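Local coordinates for SAHS4 (Ramazzottius varieornatus, PDB 5Z4G), which probably acts as a secreted, heat-soluble molecular shield that protects tardigrades when water is scarce, and binds zinc, at residues E36-F41 with Q143-N148; Q59-K64 with R154-I159; D105-C110 with N122-N127; G114-T119 with I131-A136. One frame throughout, in Å; residues are numbered along the deposited sequence. Where two conformers were deposited one is given.

Contact 1: E36-F41 with Q143-N148; sequences ENWEAF and QTFTSN
F41 and F145 meet as a T-shaped (edge-to-face) pair: their ring centroids lie 4.8 Å apart and the planes are turned 77° against each other. F145 supplies the edge, its CD2 standing over the centre of the F41 ring and coming within 3.6 Å of F41 CZ. The first torsion of F145 (chi1 40°) sets its CG between the backbone N and the carbonyl carbon, and from there the ring reaches out of strand 140-147 toward helix 38-44. The same ring also meets W38, whose six-membered part comes in rim first: W38 CZ3 lies 3.9 Å from F145 CE2, that atom being near the indole plane. The second side chain on the strand side is S147. Its CB sits 3.8 Å from F41 CE1, while its hydroxyl bonds the carbonyl of E129. The backbone N of S147 approaches the rim of the F41 ring, 3.7 Å from CE1. An alanine in place of F41 would remove the face on which the F145 edge rests and is likely to leave that ring freer to turn, with a gap beside S147 CB. Helix 38-44 belongs to the pair of short helices characteristic of the fatty-acid-binding-protein fold, and here it closes over one end of the barrel. No hydrogen bond crosses between the two segments, so aromatic and apolar contact joins them; N148 ND2 bonds A44 O farther along the helix.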
loop_
_atom_site.group_PDB
_atom_site.type_symbol
_atom_site.label_atom_id
_atom_site.label_comp_id
_atom_site.label_asym_id
_atom_site.label_seq_id
_atom_site.Cartn_x
_atom_site.Cartn_y
_atom_site.Cartn_z
ATOM N N GLU A 36 -1.065 12.891 -5.142
ATOM C CA GLU A 36 -1.371 14.216 -4.603
ATOM C C GLU A 36 -0.429 14.518 -3.442
ATOM O O GLU A 36 -0.203 13.658 -2.580
ATOM C CB GLU A 36 -2.823 14.290 -4.136
ATOM C CG GLU A 36 -3.717 15.185 -4.984
ATOM C CD GLU A 36 -4.989 15.610 -4.261
ATOM O OE1 GLU A 36 -6.061 15.609 -4.900
ATOM O OE2 GLU A 36 -4.926 15.943 -3.055
ATOM N N ASN A 37 0.140 15.727 -3.456
ATOM C CA ASN A 37 1.092 16.194 -2.440
ATOM C C ASN A 37 2.428 15.409 -2.404
ATOM O O ASN A 37 3.145 15.429 -1.399
ATOM C CB ASN A 37 0.415 16.233 -1.053
ATOM C CG ASN A 37 1.001 17.290 -0.141
ATOM O OD1 ASN A 37 1.413 18.361 -0.589
ATOM N ND2 ASN A 37 1.020 17.002 1.156
ATOM N N TRP A 38 2.760 14.742 -3.510
ATOM C CA TRP A 38 3.978 13.930 -3.612
ATOM C C TRP A 38 5.269 14.670 -3.281
ATOM O O TRP A 38 6.104 14.133 -2.547
ATOM C CB TRP A 38 4.087 13.280 -4.995
ATOM C CG TRP A 38 5.218 12.291 -5.152
ATOM C CD1 TRP A 38 6.250 12.372 -6.042
ATOM C CD2 TRP A 38 5.420 11.074 -4.411
ATOM N NE1 TRP A 38 7.078 11.281 -5.910
ATOM C CE2 TRP A 38 6.593 10.467 -4.921
ATOM C CE3 TRP A 38 4.722 10.435 -3.368
ATOM C CZ2 TRP A 38 7.095 9.252 -4.419
ATOM C CZ3 TRP A 38 5.222 9.222 -2.865
ATOM C CH2 TRP A 38 6.396 8.645 -3.399
ATOM N N GLU A 39 5.425 15.889 -3.814
ATOM C CA GLU A 39 6.634 16.687 -3.587
ATOM C C GLU A 39 6.874 16.911 -2.094
ATOM O O GLU A 39 7.973 16.650 -1.602
ATOM C CB GLU A 39 6.605 18.025 -4.342
ATOM C CG GLU A 39 7.988 18.653 -4.500
ATOM C CD GLU A 39 7.971 20.131 -4.870
ATOM O OE1 GLU A 39 8.773 20.522 -5.738
ATOM O OE2 GLU A 39 7.178 20.907 -4.295
ATOM N N ALA A 40 5.834 17.360 -1.390
ATOM C CA ALA A 40 5.896 17.590 0.058
ATOM C C ALA A 40 6.162 16.305 0.855
ATOM O O ALA A 40 6.928 16.334 1.824
ATOM C CB ALA A 40 4.624 18.274 0.551
ATOM N N PHE A 41 5.540 15.194 0.437
ATOM C CA PHE A 41 5.728 13.889 1.087
ATOM C C PHE A 41 7.149 13.360 0.931
ATOM O O PHE A 41 7.734 12.883 1.899
ATOM C CB PHE A 41 4.705 12.846 0.603
ATOM C CG PHE A 41 4.821 11.509 1.303
ATOM C CD1 PHE A 41 4.189 11.293 2.530
ATOM C CD2 PHE A 41 5.575 10.468 0.747
ATOM C CE1 PHE A 41 4.302 10.067 3.188
ATOM C CE2 PHE A 41 5.691 9.242 1.398
ATOM C CZ PHE A 41 5.056 9.039 2.622
ATOM N N GLN A 143 -5.535 5.511 -1.991
ATOM C CA GLN A 143 -4.510 5.103 -1.030
ATOM C C GLN A 143 -3.934 6.371 -0.402
ATOM O O GLN A 143 -3.307 7.176 -1.080
ATOM C CB GLN A 143 -3.425 4.290 -1.745
ATOM C CG GLN A 143 -2.255 3.843 -0.872
ATOM C CD GLN A 143 -1.072 3.332 -1.686
ATOM O OE1 GLN A 143 -0.762 3.861 -2.755
ATOM N NE2 GLN A 143 -0.387 2.320 -1.169
ATOM N N THR A 144 -4.185 6.556 0.882
ATOM C CA THR A 144 -3.724 7.738 1.593
ATOM C C THR A 144 -2.564 7.290 2.469
ATOM O O THR A 144 -2.650 6.258 3.119
ATOM C CB THR A 144 -4.889 8.344 2.419
ATOM O OG1 THR A 144 -5.992 8.628 1.551
ATOM C CG2 THR A 144 -4.502 9.632 3.116
ATOM N N PHE A 145 -1.471 8.044 2.482
ATOM C CA PHE A 145 -0.312 7.677 3.297
ATOM C C PHE A 145 0.244 8.889 4.021
ATOM O O PHE A 145 0.439 9.945 3.411
ATOM C CB PHE A 145 0.776 6.963 2.471
ATOM C CG PHE A 145 1.000 7.544 1.106
ATOM C CD1 PHE A 145 0.254 7.090 0.010
ATOM C CD2 PHE A 145 1.979 8.516 0.895
ATOM C CE1 PHE A 145 0.469 7.612 -1.256
ATOM C CE2 PHE A 145 2.188 9.041 -0.369
ATOM C CZ PHE A 145 1.434 8.589 -1.442
ATOM N N THR A 146 0.490 8.724 5.318
ATOM C CA THR A 146 0.986 9.811 6.159
ATOM C C THR A 146 2.251 9.366 6.861
ATOM O O THR A 146 2.277 8.290 7.459
ATOM C CB THR A 146 -0.076 10.244 7.189
ATOM O OG1 THR A 146 -1.286 10.585 6.498
ATOM C CG2 THR A 146 0.403 11.456 8.031
ATOM N N SER A 147 3.285 10.202 6.794
ATOM C CA SER A 147 4.532 9.940 7.500
ATOM C C SER A 147 5.196 11.255 7.850
ATOM O O SER A 147 5.240 12.165 7.015
ATOM C CB SER A 147 5.471 9.083 6.647
ATOM O OG SER A 147 6.590 8.681 7.413
ATOM N N ASN A 148 5.698 11.356 9.084
ATOM C CA ASN A 148 6.367 12.582 9.570
ATOM C C ASN A 148 5.485 13.814 9.366
ATOM O O ASN A 148 5.972 14.911 9.031
ATOM C CB ASN A 148 7.737 12.777 8.892
ATOM C CG ASN A 148 8.782 11.768 9.347
ATOM O OD1 ASN A 148 8.614 11.066 10.345
ATOM N ND2 ASN A 148 9.882 11.703 8.607
#

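Contact 2: Q59-K64 with R154-I159; sequences QKTLLK and RWYKKI
T61 lies against the guanidinium of R154, whose NH1 donates to T61 OG1 over 2.8 Å. The acceptor is only 11° out of the guanidinium plane, at its edge. R154 gets there because its chain runs extended from CG to NE. The bond is backed by water 1, which accepts from T61 OG1 and from R154 NH2 and donates to Q59 O over 2.7 Å. NH1 also reaches Y156 OH at 3.2 Å, tilted 26° from the plane; that hydroxyl bonds Q143 as well. L63 CD2 lies over one face of the Y156 ring, toward its rim and 4.3 Å from CZ. On the other face of the sheet, L62 CD2 meets I159 CD1 at 3.9 Å. A leucine in place of R154 would probably leave T61 OG1 and the water without their cationic donor. Strand 26-30 separates 62-66 from 150-159 in the sheet, so T61, L63, R154 and Y156 reach across an intervening strand inside the barrel, where hydroxyls and a water probably offset the cost of burying the guanidinium charge.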
loop_
_atom_site.group_PDB
_atom_site.type_symbol
_atom_site.label_atom_id
_atom_site.label_comp_id
_atom_site.label_asym_id
_atom_site.label_seq_id
_atom_site.Cartn_x
_atom_site.Cartn_y
_atom_site.Cartn_z
ATOM N N GLN A 59 6.079 4.767 -14.992
ATOM C CA GLN A 59 6.070 3.530 -14.203
ATOM C C GLN A 59 4.751 3.285 -13.460
ATOM O O GLN A 59 4.350 4.075 -12.611
ATOM C CB GLN A 59 7.254 3.502 -13.221
ATOM C CG GLN A 59 7.385 2.207 -12.424
ATOM C CD GLN A 59 7.629 0.999 -13.311
ATOM O OE1 GLN A 59 8.650 0.911 -13.999
ATOM N NE2 GLN A 59 6.687 0.069 -13.308
ATOM N N LYS A 60 4.087 2.184 -13.796
ATOM C CA LYS A 60 2.855 1.776 -13.113
ATOM C C LYS A 60 3.124 0.923 -11.881
ATOM O O LYS A 60 4.114 0.196 -11.815
ATOM C CB LYS A 60 1.933 1.021 -14.077
ATOM C CG LYS A 60 1.399 1.867 -15.224
ATOM C CD LYS A 60 0.376 2.874 -14.728
ATOM C CE LYS A 60 -0.387 3.491 -15.876
ATOM N NZ LYS A 60 -1.402 4.447 -15.363
ATOM N N THR A 61 2.222 1.026 -10.912
ATOM C CA THR A 61 2.153 0.105 -9.795
ATOM C C THR A 61 0.891 -0.723 -9.959
ATOM O O THR A 61 -0.195 -0.175 -10.193
ATOM C CB THR A 61 2.059 0.864 -8.445
ATOM O OG1 THR A 61 3.189 1.726 -8.286
ATOM C CG2 THR A 61 1.980 -0.086 -7.247
ATOM N N LEU A 62 1.044 -2.036 -9.827
ATOM C CA LEU A 62 -0.085 -2.944 -9.720
ATOM C C LEU A 62 -0.180 -3.445 -8.289
ATOM O O LEU A 62 0.812 -3.864 -7.698
ATOM C CB LEU A 62 0.045 -4.112 -10.704
ATOM C CG LEU A 62 0.220 -3.752 -12.179
ATOM C CD1 LEU A 62 0.276 -5.016 -13.024
ATOM C CD2 LEU A 62 -0.871 -2.809 -12.679
ATOM N N LEU A 63 -1.381 -3.397 -7.735
ATOM C CA LEU A 63 -1.610 -3.842 -6.381
ATOM C C LEU A 63 -2.730 -4.874 -6.388
ATOM O O LEU A 63 -3.771 -4.656 -7.002
ATOM C CB LEU A 63 -1.985 -2.617 -5.556
ATOM C CG LEU A 63 -2.459 -2.718 -4.131
ATOM C CD1 LEU A 63 -1.400 -3.377 -3.273
ATOM C CD2 LEU A 63 -2.718 -1.287 -3.680
ATOM N N LYS A 64 -2.523 -6.003 -5.715
ATOM C CA LYS A 64 -3.563 -7.028 -5.649
ATOM C C LYS A 64 -3.751 -7.499 -4.216
ATOM O O LYS A 64 -2.782 -7.859 -3.559
ATOM C CB LYS A 64 -3.236 -8.213 -6.578
ATOM C CG LYS A 64 -4.378 -9.222 -6.714
ATOM C CD LYS A 64 -4.207 -10.127 -7.916
ATOM C CE LYS A 64 -3.472 -11.406 -7.574
ATOM N NZ LYS A 64 -3.905 -12.516 -8.468
ATOM N N ARG A 154 -2.750 8.604 -3.399
ATOM C CA ARG A 154 -2.637 8.005 -4.722
ATOM C C ARG A 154 -3.917 7.288 -5.102
ATOM O O ARG A 154 -4.546 6.624 -4.264
ATOM C CB ARG A 154 -1.483 7.023 -4.746
ATOM C CG ARG A 154 -0.976 6.743 -6.133
ATOM C CD ARG A 154 0.149 5.761 -6.052
ATOM N NE ARG A 154 0.916 5.773 -7.285
ATOM C CZ ARG A 154 1.728 4.797 -7.660
ATOM N NH1 ARG A 154 1.845 3.707 -6.908
ATOM N NH2 ARG A 154 2.395 4.899 -8.799
ATOM N N TRP A 155 -4.297 7.412 -6.372
ATOM C CA TRP A 155 -5.502 6.766 -6.886
ATOM C C TRP A 155 -5.190 5.613 -7.825
ATOM O O TRP A 155 -4.213 5.651 -8.580
ATOM C CB TRP A 155 -6.418 7.780 -7.576
ATOM C CG TRP A 155 -7.047 8.737 -6.604
ATOM C CD1 TRP A 155 -8.274 8.617 -6.014
ATOM C CD2 TRP A 155 -6.471 9.945 -6.091
ATOM N NE1 TRP A 155 -8.503 9.680 -5.170
ATOM C CE2 TRP A 155 -7.415 10.511 -5.198
ATOM C CE3 TRP A 155 -5.252 10.610 -6.305
ATOM C CZ2 TRP A 155 -7.179 11.713 -4.516
ATOM C CZ3 TRP A 155 -5.017 11.812 -5.624
ATOM C CH2 TRP A 155 -5.979 12.345 -4.740
ATOM N N TYR A 156 -6.041 4.592 -7.752
ATOM C CA TYR A 156 -5.926 3.381 -8.568
ATOM C C TYR A 156 -7.272 3.066 -9.196
ATOM O O TYR A 156 -8.315 3.408 -8.630
ATOM C CB TYR A 156 -5.530 2.171 -7.709
ATOM C CG TYR A 156 -4.183 2.255 -7.025
ATOM C CD1 TYR A 156 -3.991 3.066 -5.893
ATOM C CD2 TYR A 156 -3.104 1.492 -7.477
ATOM C CE1 TYR A 156 -2.761 3.148 -5.278
ATOM C CE2 TYR A 156 -1.858 1.570 -6.867
ATOM C CZ TYR A 156 -1.701 2.389 -5.751
ATOM O OH TYR A 156 -0.489 2.494 -5.089
ATOM N N LYS A 157 -7.232 2.396 -10.348
ATOM C CA LYS A 157 -8.418 1.879 -11.033
ATOM C C LYS A 157 -8.412 0.372 -10.947
ATOM O O LYS A 157 -7.355 -0.255 -11.083
ATOM C CB LYS A 157 -8.415 2.296 -12.514
ATOM C CG LYS A 157 -8.675 3.772 -12.785
ATOM C CD LYS A 157 -10.064 4.253 -12.374
ATOM C CE LYS A 157 -11.180 3.806 -13.305
ATOM N NZ LYS A 157 -12.473 4.448 -12.928
ATOM N N LYS A 158 -9.592 -0.214 -10.736
ATOM C CA LYS A 158 -9.712 -1.678 -10.678
ATOM C C LYS A 158 -9.455 -2.273 -12.051
ATOM O O LYS A 158 -9.911 -1.746 -13.075
ATOM C CB LYS A 158 -11.081 -2.106 -10.172
ATOM C CG LYS A 158 -11.172 -3.587 -9.826
ATOM C CD LYS A 158 -12.554 -3.961 -9.330
ATOM C CE LYS A 158 -12.737 -3.594 -7.871
ATOM N NZ LYS A 158 -14.016 -4.164 -7.361
ATOM N N ILE A 159 -8.690 -3.357 -12.056
ATOM C CA ILE A 159 -8.364 -4.071 -13.301
ATOM C C ILE A 159 -8.630 -5.568 -13.141
ATOM O O ILE A 159 -8.594 -6.084 -12.025
ATOM C CB ILE A 159 -6.903 -3.816 -13.761
ATOM C CG1 ILE A 159 -5.895 -4.191 -12.657
ATOM C CG2 ILE A 159 -6.741 -2.368 -14.230
ATOM C CD1 ILE A 159 -4.445 -4.271 -13.090
HETATM O O HOH W 1 4.347 3.417 -9.977
#

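Contact 3: D105-C110 with N122-N127; sequences DLKYVC and NIPSKN
K107 and N122 form an antiparallel hydrogen-bonded pair, CA to CA 5.1 Å: K107 N donates to N122 O and N122 N donates back to K107 O, each at 2.8 Å and nearly straight (167° and 170°). Beyond this pair the second strand leaves the sheet. L106 and I123 put their side chains on the other face from K107 and N122, and they meet loosely, L106 CG to I123 CG1 being 4.5 Å. I123 also packs against the neighbouring backbone, its CG2 resting 3.6 Å from D105 O. The strands 104-113 and 116-123 form a beta hairpin of the barrel wall, and the contact falls at the end of it away from the connecting turn, where chain 122-127 bends off toward strand 128-137. On the face of K107, the lysine chain is extended beyond CG, and its CE passes P124 CG at 4.1 Å, the two side chains crossing at about a right angle. Where direct pairing stops, water 2 bridges the strands: it donates to D105 O at 2.7 Å and accepts from S125 N at 3.0 Å. Inside the turn, K126 N bonds I123 O and N127 N bonds P124 O, which keeps the bend compact. The carboxylate of D105 turns elsewhere, its OD1 being bonded to S100 OG on strand 97-101, the next strand of the sheet.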
loop_
_atom_site.group_PDB
_atom_site.type_symbol
_atom_site.label_atom_id
_atom_site.label_comp_id
_atom_site.label_asym_id
_atom_site.label_seq_id
_atom_site.Cartn_x
_atom_site.Cartn_y
_atom_site.Cartn_z
ATOM N N ASP A 105 14.532 -3.195 7.314
ATOM C CA ASP A 105 13.370 -3.894 7.877
ATOM C C ASP A 105 12.199 -2.957 8.114
ATOM O O ASP A 105 12.361 -1.830 8.591
ATOM C CB ASP A 105 13.720 -4.601 9.192
ATOM C CG ASP A 105 14.531 -5.880 8.994
ATOM O OD1 ASP A 105 14.867 -6.245 7.843
ATOM O OD2 ASP A 105 14.834 -6.527 10.017
ATOM N N LEU A 106 11.018 -3.462 7.790
ATOM C CA LEU A 106 9.770 -2.748 7.922
ATOM C C LEU A 106 8.844 -3.665 8.717
ATOM O O LEU A 106 8.653 -4.822 8.344
ATOM C CB LEU A 106 9.222 -2.472 6.518
ATOM C CG LEU A 106 7.920 -1.733 6.238
ATOM C CD1 LEU A 106 8.025 -0.998 4.909
ATOM C CD2 LEU A 106 6.725 -2.676 6.255
ATOM N N LYS A 107 8.303 -3.153 9.817
ATOM C CA LYS A 107 7.299 -3.867 10.602
ATOM C C LYS A 107 5.930 -3.279 10.290
ATOM O O LYS A 107 5.783 -2.068 10.171
ATOM C CB LYS A 107 7.592 -3.748 12.096
ATOM C CG LYS A 107 8.883 -4.416 12.534
ATOM C CD LYS A 107 9.084 -4.288 14.036
ATOM C CE LYS A 107 10.476 -4.741 14.436
ATOM N NZ LYS A 107 10.680 -4.676 15.909
ATOM N N TYR A 108 4.925 -4.129 10.139
ATOM C CA TYR A 108 3.584 -3.621 9.846
ATOM C C TYR A 108 2.468 -4.425 10.503
ATOM O O TYR A 108 2.643 -5.604 10.804
ATOM C CB TYR A 108 3.348 -3.551 8.324
ATOM C CG TYR A 108 3.134 -4.905 7.693
ATOM C CD1 TYR A 108 4.219 -5.681 7.278
ATOM C CD2 TYR A 108 1.837 -5.433 7.546
ATOM C CE1 TYR A 108 4.028 -6.932 6.722
ATOM C CE2 TYR A 108 1.634 -6.686 6.997
ATOM C CZ TYR A 108 2.730 -7.427 6.583
ATOM O OH TYR A 108 2.528 -8.664 6.033
ATOM N N VAL A 109 1.326 -3.770 10.714
ATOM C CA VAL A 109 0.100 -4.428 11.173
ATOM C C VAL A 109 -1.066 -3.891 10.352
ATOM O O VAL A 109 -1.217 -2.673 10.210
ATOM C CB VAL A 109 -0.197 -4.174 12.675
ATOM C CG1 VAL A 109 -1.433 -4.956 13.104
ATOM C CG2 VAL A 109 0.985 -4.557 13.551
ATOM N N CYS A 110 -1.881 -4.799 9.820
ATOM C CA CYS A 110 -3.088 -4.432 9.074
ATOM C C CYS A 110 -4.316 -4.586 9.942
ATOM O O CYS A 110 -4.452 -5.571 10.657
ATOM C CB CYS A 110 -3.251 -5.309 7.843
ATOM S SG CYS A 110 -1.967 -5.036 6.622
ATOM N N ASN A 122 6.163 0.638 10.736
ATOM C CA ASN A 122 7.303 1.195 11.461
ATOM C C ASN A 122 8.605 0.723 10.823
ATOM O O ASN A 122 8.764 -0.462 10.523
ATOM C CB ASN A 122 7.246 0.806 12.948
ATOM C CG ASN A 122 8.213 1.610 13.815
ATOM O OD1 ASN A 122 8.562 2.757 13.511
ATOM N ND2 ASN A 122 8.640 1.008 14.917
ATOM N N ILE A 123 9.512 1.676 10.597
ATOM C CA ILE A 123 10.878 1.396 10.157
ATOM C C ILE A 123 11.793 1.802 11.322
ATOM O O ILE A 123 12.158 2.984 11.459
ATOM C CB ILE A 123 11.261 2.120 8.838
ATOM C CG1 ILE A 123 10.264 1.788 7.711
ATOM C CG2 ILE A 123 12.689 1.755 8.434
ATOM C CD1 ILE A 123 10.379 2.667 6.477
ATOM N N PRO A 124 12.134 0.829 12.192
ATOM C CA PRO A 124 12.924 1.127 13.394
ATOM C C PRO A 124 14.273 1.778 13.089
ATOM O O PRO A 124 14.671 2.701 13.805
ATOM C CB PRO A 124 13.103 -0.247 14.044
ATOM C CG PRO A 124 11.914 -1.015 13.599
ATOM C CD PRO A 124 11.697 -0.582 12.175
ATOM N N SER A 125 14.937 1.336 12.016
ATOM C CA SER A 125 16.269 1.852 11.647
ATOM C C SER A 125 16.275 3.344 11.285
ATOM O O SER A 125 17.297 4.015 11.445
ATOM C CB SER A 125 16.897 1.022 10.524
ATOM O OG SER A 125 16.090 1.024 9.361
ATOM N N LYS A 126 15.128 3.841 10.818
ATOM C CA LYS A 126 14.941 5.253 10.461
ATOM C C LYS A 126 14.139 6.041 11.503
ATOM O O LYS A 126 13.955 7.256 11.357
ATOM C CB LYS A 126 14.255 5.364 9.095
ATOM C CG LYS A 126 15.139 4.993 7.916
ATOM C CD LYS A 126 14.414 5.229 6.599
ATOM C CE LYS A 126 15.350 5.074 5.408
ATOM N NZ LYS A 126 15.742 3.657 5.159
ATOM N N ASN A 127 13.665 5.347 12.545
ATOM C CA ASN A 127 12.767 5.912 13.567
ATOM C C ASN A 127 11.551 6.604 12.922
ATOM O O ASN A 127 11.169 7.718 13.299
ATOM C CB ASN A 127 13.527 6.844 14.531
ATOM C CG ASN A 127 12.713 7.209 15.761
ATOM O OD1 ASN A 127 11.943 6.396 16.277
ATOM N ND2 ASN A 127 12.882 8.441 16.237
HETATM O O HOH W 2 14.383 -0.952 10.169
#

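Contact 4: G114-T119 with I131-A136; sequences GEQLIT and IVTYTA
L117 and Y134 exchange backbone bonds as an antiparallel hydrogen-bonded pair: Y134 N to L117 O is 2.8 Å, while L117 N to Y134 O is longer at 3.2 Å and more bent (149°). T119 and V132 do the same more evenly, T119 N to V132 O and V132 N to T119 O both measuring 2.8 Å. Between the two pairs I118 faces T133 as a non-hydrogen-bonded pair; the backbone of I118 bonds T111 on strand 104-113, and T133 N bonds T144 O on strand 140-147. This is the hairpin of strands 116-123 and 128-137, part of the barrel meander of the fatty-acid-binding-protein fold; the axes of 116-119 and 131-136 approach to 4.7 Å, with their N-to-C directions 165° apart. At its open end water takes over: water 4 accepts from A136 N and lies within donating distance of E115 O, while water 3 lies near both A136 O and E115 OE1. On the face of I118 and T133, the extended Q116 chain, in one of two modelled conformers, sends NE2 to T135 OG1 at 3.0 Å, straight (178°) and in the amide plane. On the inward face, L117 CD2 lies 3.9 Å from Y134 CD1, the side chains running side by side; L117 O sits at the ring edge. Q143 NE2 meets the Y134 hydroxyl, and T119 OG1 bonds a tetraethylene glycol, probably from the crystallisation liquor.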
loop_
_atom_site.group_PDB
_atom_site.type_symbol
_atom_site.label_atom_id
_atom_site.label_comp_id
_atom_site.label_asym_id
_atom_site.label_seq_id
_atom_site.Cartn_x
_atom_site.Cartn_y
_atom_site.Cartn_z
ATOM N N GLY A 114 -14.385 -0.521 9.353
ATOM C CA GLY A 114 -15.457 -0.764 8.392
ATOM C C GLY A 114 -14.891 -1.300 7.091
ATOM O O GLY A 114 -14.185 -2.312 7.074
ATOM N N GLU A 115 -15.158 -0.573 6.011
ATOM C CA GLU A 115 -14.708 -0.969 4.674
ATOM C C GLU A 115 -13.276 -0.557 4.320
ATOM O O GLU A 115 -12.787 -0.892 3.234
ATOM C CB GLU A 115 -15.680 -0.433 3.625
ATOM C CG GLU A 115 -17.038 -1.093 3.714
ATOM C CD GLU A 115 -17.941 -0.807 2.534
ATOM O OE1 GLU A 115 -17.621 0.063 1.692
ATOM O OE2 GLU A 115 -18.987 -1.461 2.458
ATOM N N GLN A 116 -12.616 0.147 5.236
ATOM C CA GLN A 116 -11.280 0.690 5.004
ATOM C C GLN A 116 -10.196 -0.221 5.579
ATOM O O GLN A 116 -10.266 -0.615 6.752
ATOM C CB GLN A 116 -11.192 2.085 5.628
ATOM C CG GLN A 116 -9.891 2.829 5.387
ATOM C CD GLN A 116 -9.865 4.152 6.127
ATOM O OE1 GLN A 116 -9.747 4.191 7.357
ATOM N NE2 GLN A 116 -9.996 5.248 5.384
ATOM N N LEU A 117 -9.200 -0.535 4.749
ATOM C CA LEU A 117 -8.018 -1.277 5.183
ATOM C C LEU A 117 -6.996 -0.261 5.682
ATOM O O LEU A 117 -6.727 0.732 4.999
ATOM C CB LEU A 117 -7.437 -2.089 4.014
ATOM C CG LEU A 117 -6.139 -2.848 4.299
ATOM C CD1 LEU A 117 -6.340 -3.965 5.312
ATOM C CD2 LEU A 117 -5.564 -3.414 3.008
ATOM N N ILE A 118 -6.420 -0.515 6.857
ATOM C CA ILE A 118 -5.415 0.363 7.449
ATOM C C ILE A 118 -4.131 -0.436 7.653
ATOM O O ILE A 118 -4.166 -1.531 8.215
ATOM C CB ILE A 118 -5.891 0.924 8.813
ATOM C CG1 ILE A 118 -7.213 1.704 8.685
ATOM C CG2 ILE A 118 -4.803 1.792 9.454
ATOM C CD1 ILE A 118 -7.883 1.980 9.999
ATOM N N THR A 119 -3.001 0.109 7.200
ATOM C CA THR A 119 -1.713 -0.528 7.396
ATOM C C THR A 119 -0.842 0.440 8.177
ATOM O O THR A 119 -0.579 1.557 7.721
ATOM C CB THR A 119 -1.051 -0.922 6.054
ATOM O OG1 THR A 119 -1.961 -1.742 5.317
ATOM C CG2 THR A 119 0.259 -1.686 6.292
ATOM N N ILE A 131 1.343 5.580 8.265
ATOM C CA ILE A 131 0.020 4.946 8.218
ATOM C C ILE A 131 -0.534 5.084 6.812
ATOM O O ILE A 131 -0.496 6.164 6.218
ATOM C CB ILE A 131 -0.955 5.471 9.303
ATOM C CG1 ILE A 131 -0.394 5.147 10.702
ATOM C CG2 ILE A 131 -2.343 4.842 9.129
ATOM C CD1 ILE A 131 -1.171 5.716 11.869
ATOM N N VAL A 132 -1.016 3.964 6.283
ATOM C CA VAL A 132 -1.570 3.893 4.927
ATOM C C VAL A 132 -3.024 3.447 5.064
ATOM O O VAL A 132 -3.311 2.503 5.800
ATOM C CB VAL A 132 -0.766 2.910 4.031
ATOM C CG1 VAL A 132 -1.211 3.012 2.571
ATOM C CG2 VAL A 132 0.737 3.158 4.126
ATOM N N THR A 133 -3.943 4.127 4.380
ATOM C CA THR A 133 -5.336 3.685 4.353
ATOM C C THR A 133 -5.755 3.396 2.911
ATOM O O THR A 133 -5.318 4.093 1.973
ATOM C CB THR A 133 -6.316 4.709 4.959
ATOM O OG1 THR A 133 -6.326 5.886 4.156
ATOM C CG2 THR A 133 -5.939 5.089 6.391
ATOM N N TYR A 134 -6.611 2.389 2.742
ATOM C CA TYR A 134 -7.124 1.996 1.435
ATOM C C TYR A 134 -8.629 2.129 1.500
ATOM O O TYR A 134 -9.286 1.410 2.256
ATOM C CB TYR A 134 -6.707 0.549 1.101
ATOM C CG TYR A 134 -5.210 0.392 1.003
ATOM C CD1 TYR A 134 -4.422 0.185 2.152
ATOM C CD2 TYR A 134 -4.560 0.495 -0.238
ATOM C CE1 TYR A 134 -3.037 0.068 2.060
ATOM C CE2 TYR A 134 -3.178 0.375 -0.338
ATOM C CZ TYR A 134 -2.425 0.169 0.807
ATOM O OH TYR A 134 -1.064 0.063 0.695
ATOM N N THR A 135 -9.159 3.073 0.721
ATOM C CA THR A 135 -10.584 3.374 0.673
ATOM C C THR A 135 -11.049 3.182 -0.751
ATOM O O THR A 135 -10.581 3.875 -1.656
ATOM C CB THR A 135 -10.864 4.822 1.122
ATOM O OG1 THR A 135 -10.209 5.047 2.368
ATOM C CG2 THR A 135 -12.367 5.065 1.291
ATOM N N ALA A 136 -11.966 2.238 -0.949
ATOM C CA ALA A 136 -12.422 1.879 -2.292
ATOM C C ALA A 136 -13.934 1.891 -2.368
ATOM O O ALA A 136 -14.600 1.536 -1.407
ATOM C CB ALA A 136 -11.880 0.515 -2.710
HETATM O O HOH W 3 -15.646 2.086 1.132
HETATM O O HOH W 4 -13.024 1.356 1.523
#

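In the fold
All four contacts draw on one antiparallel sheet of the fatty-acid-binding-protein type. Contacts 3 and 4 share strand 116-123, their centres about 18 Å apart, and tie successive hairpins of the meander. Strand 128-137 of contact 4 neighbours strand 140-147 of contact 1, which in turn neighbours strand 150-159 of contact 2. Contacts 1 and 2 alternate along the chain, as do contacts 3 and 4, which are nested inside the loops closed by the first two. Contacts 2 and 3, about 23 Å between centres, lie on opposite sides of the chain's centre. Local hairpin pairing thus builds the wall, while early segments, helix 38-44 and strand 62-66, meet the last two strands and close the barrel.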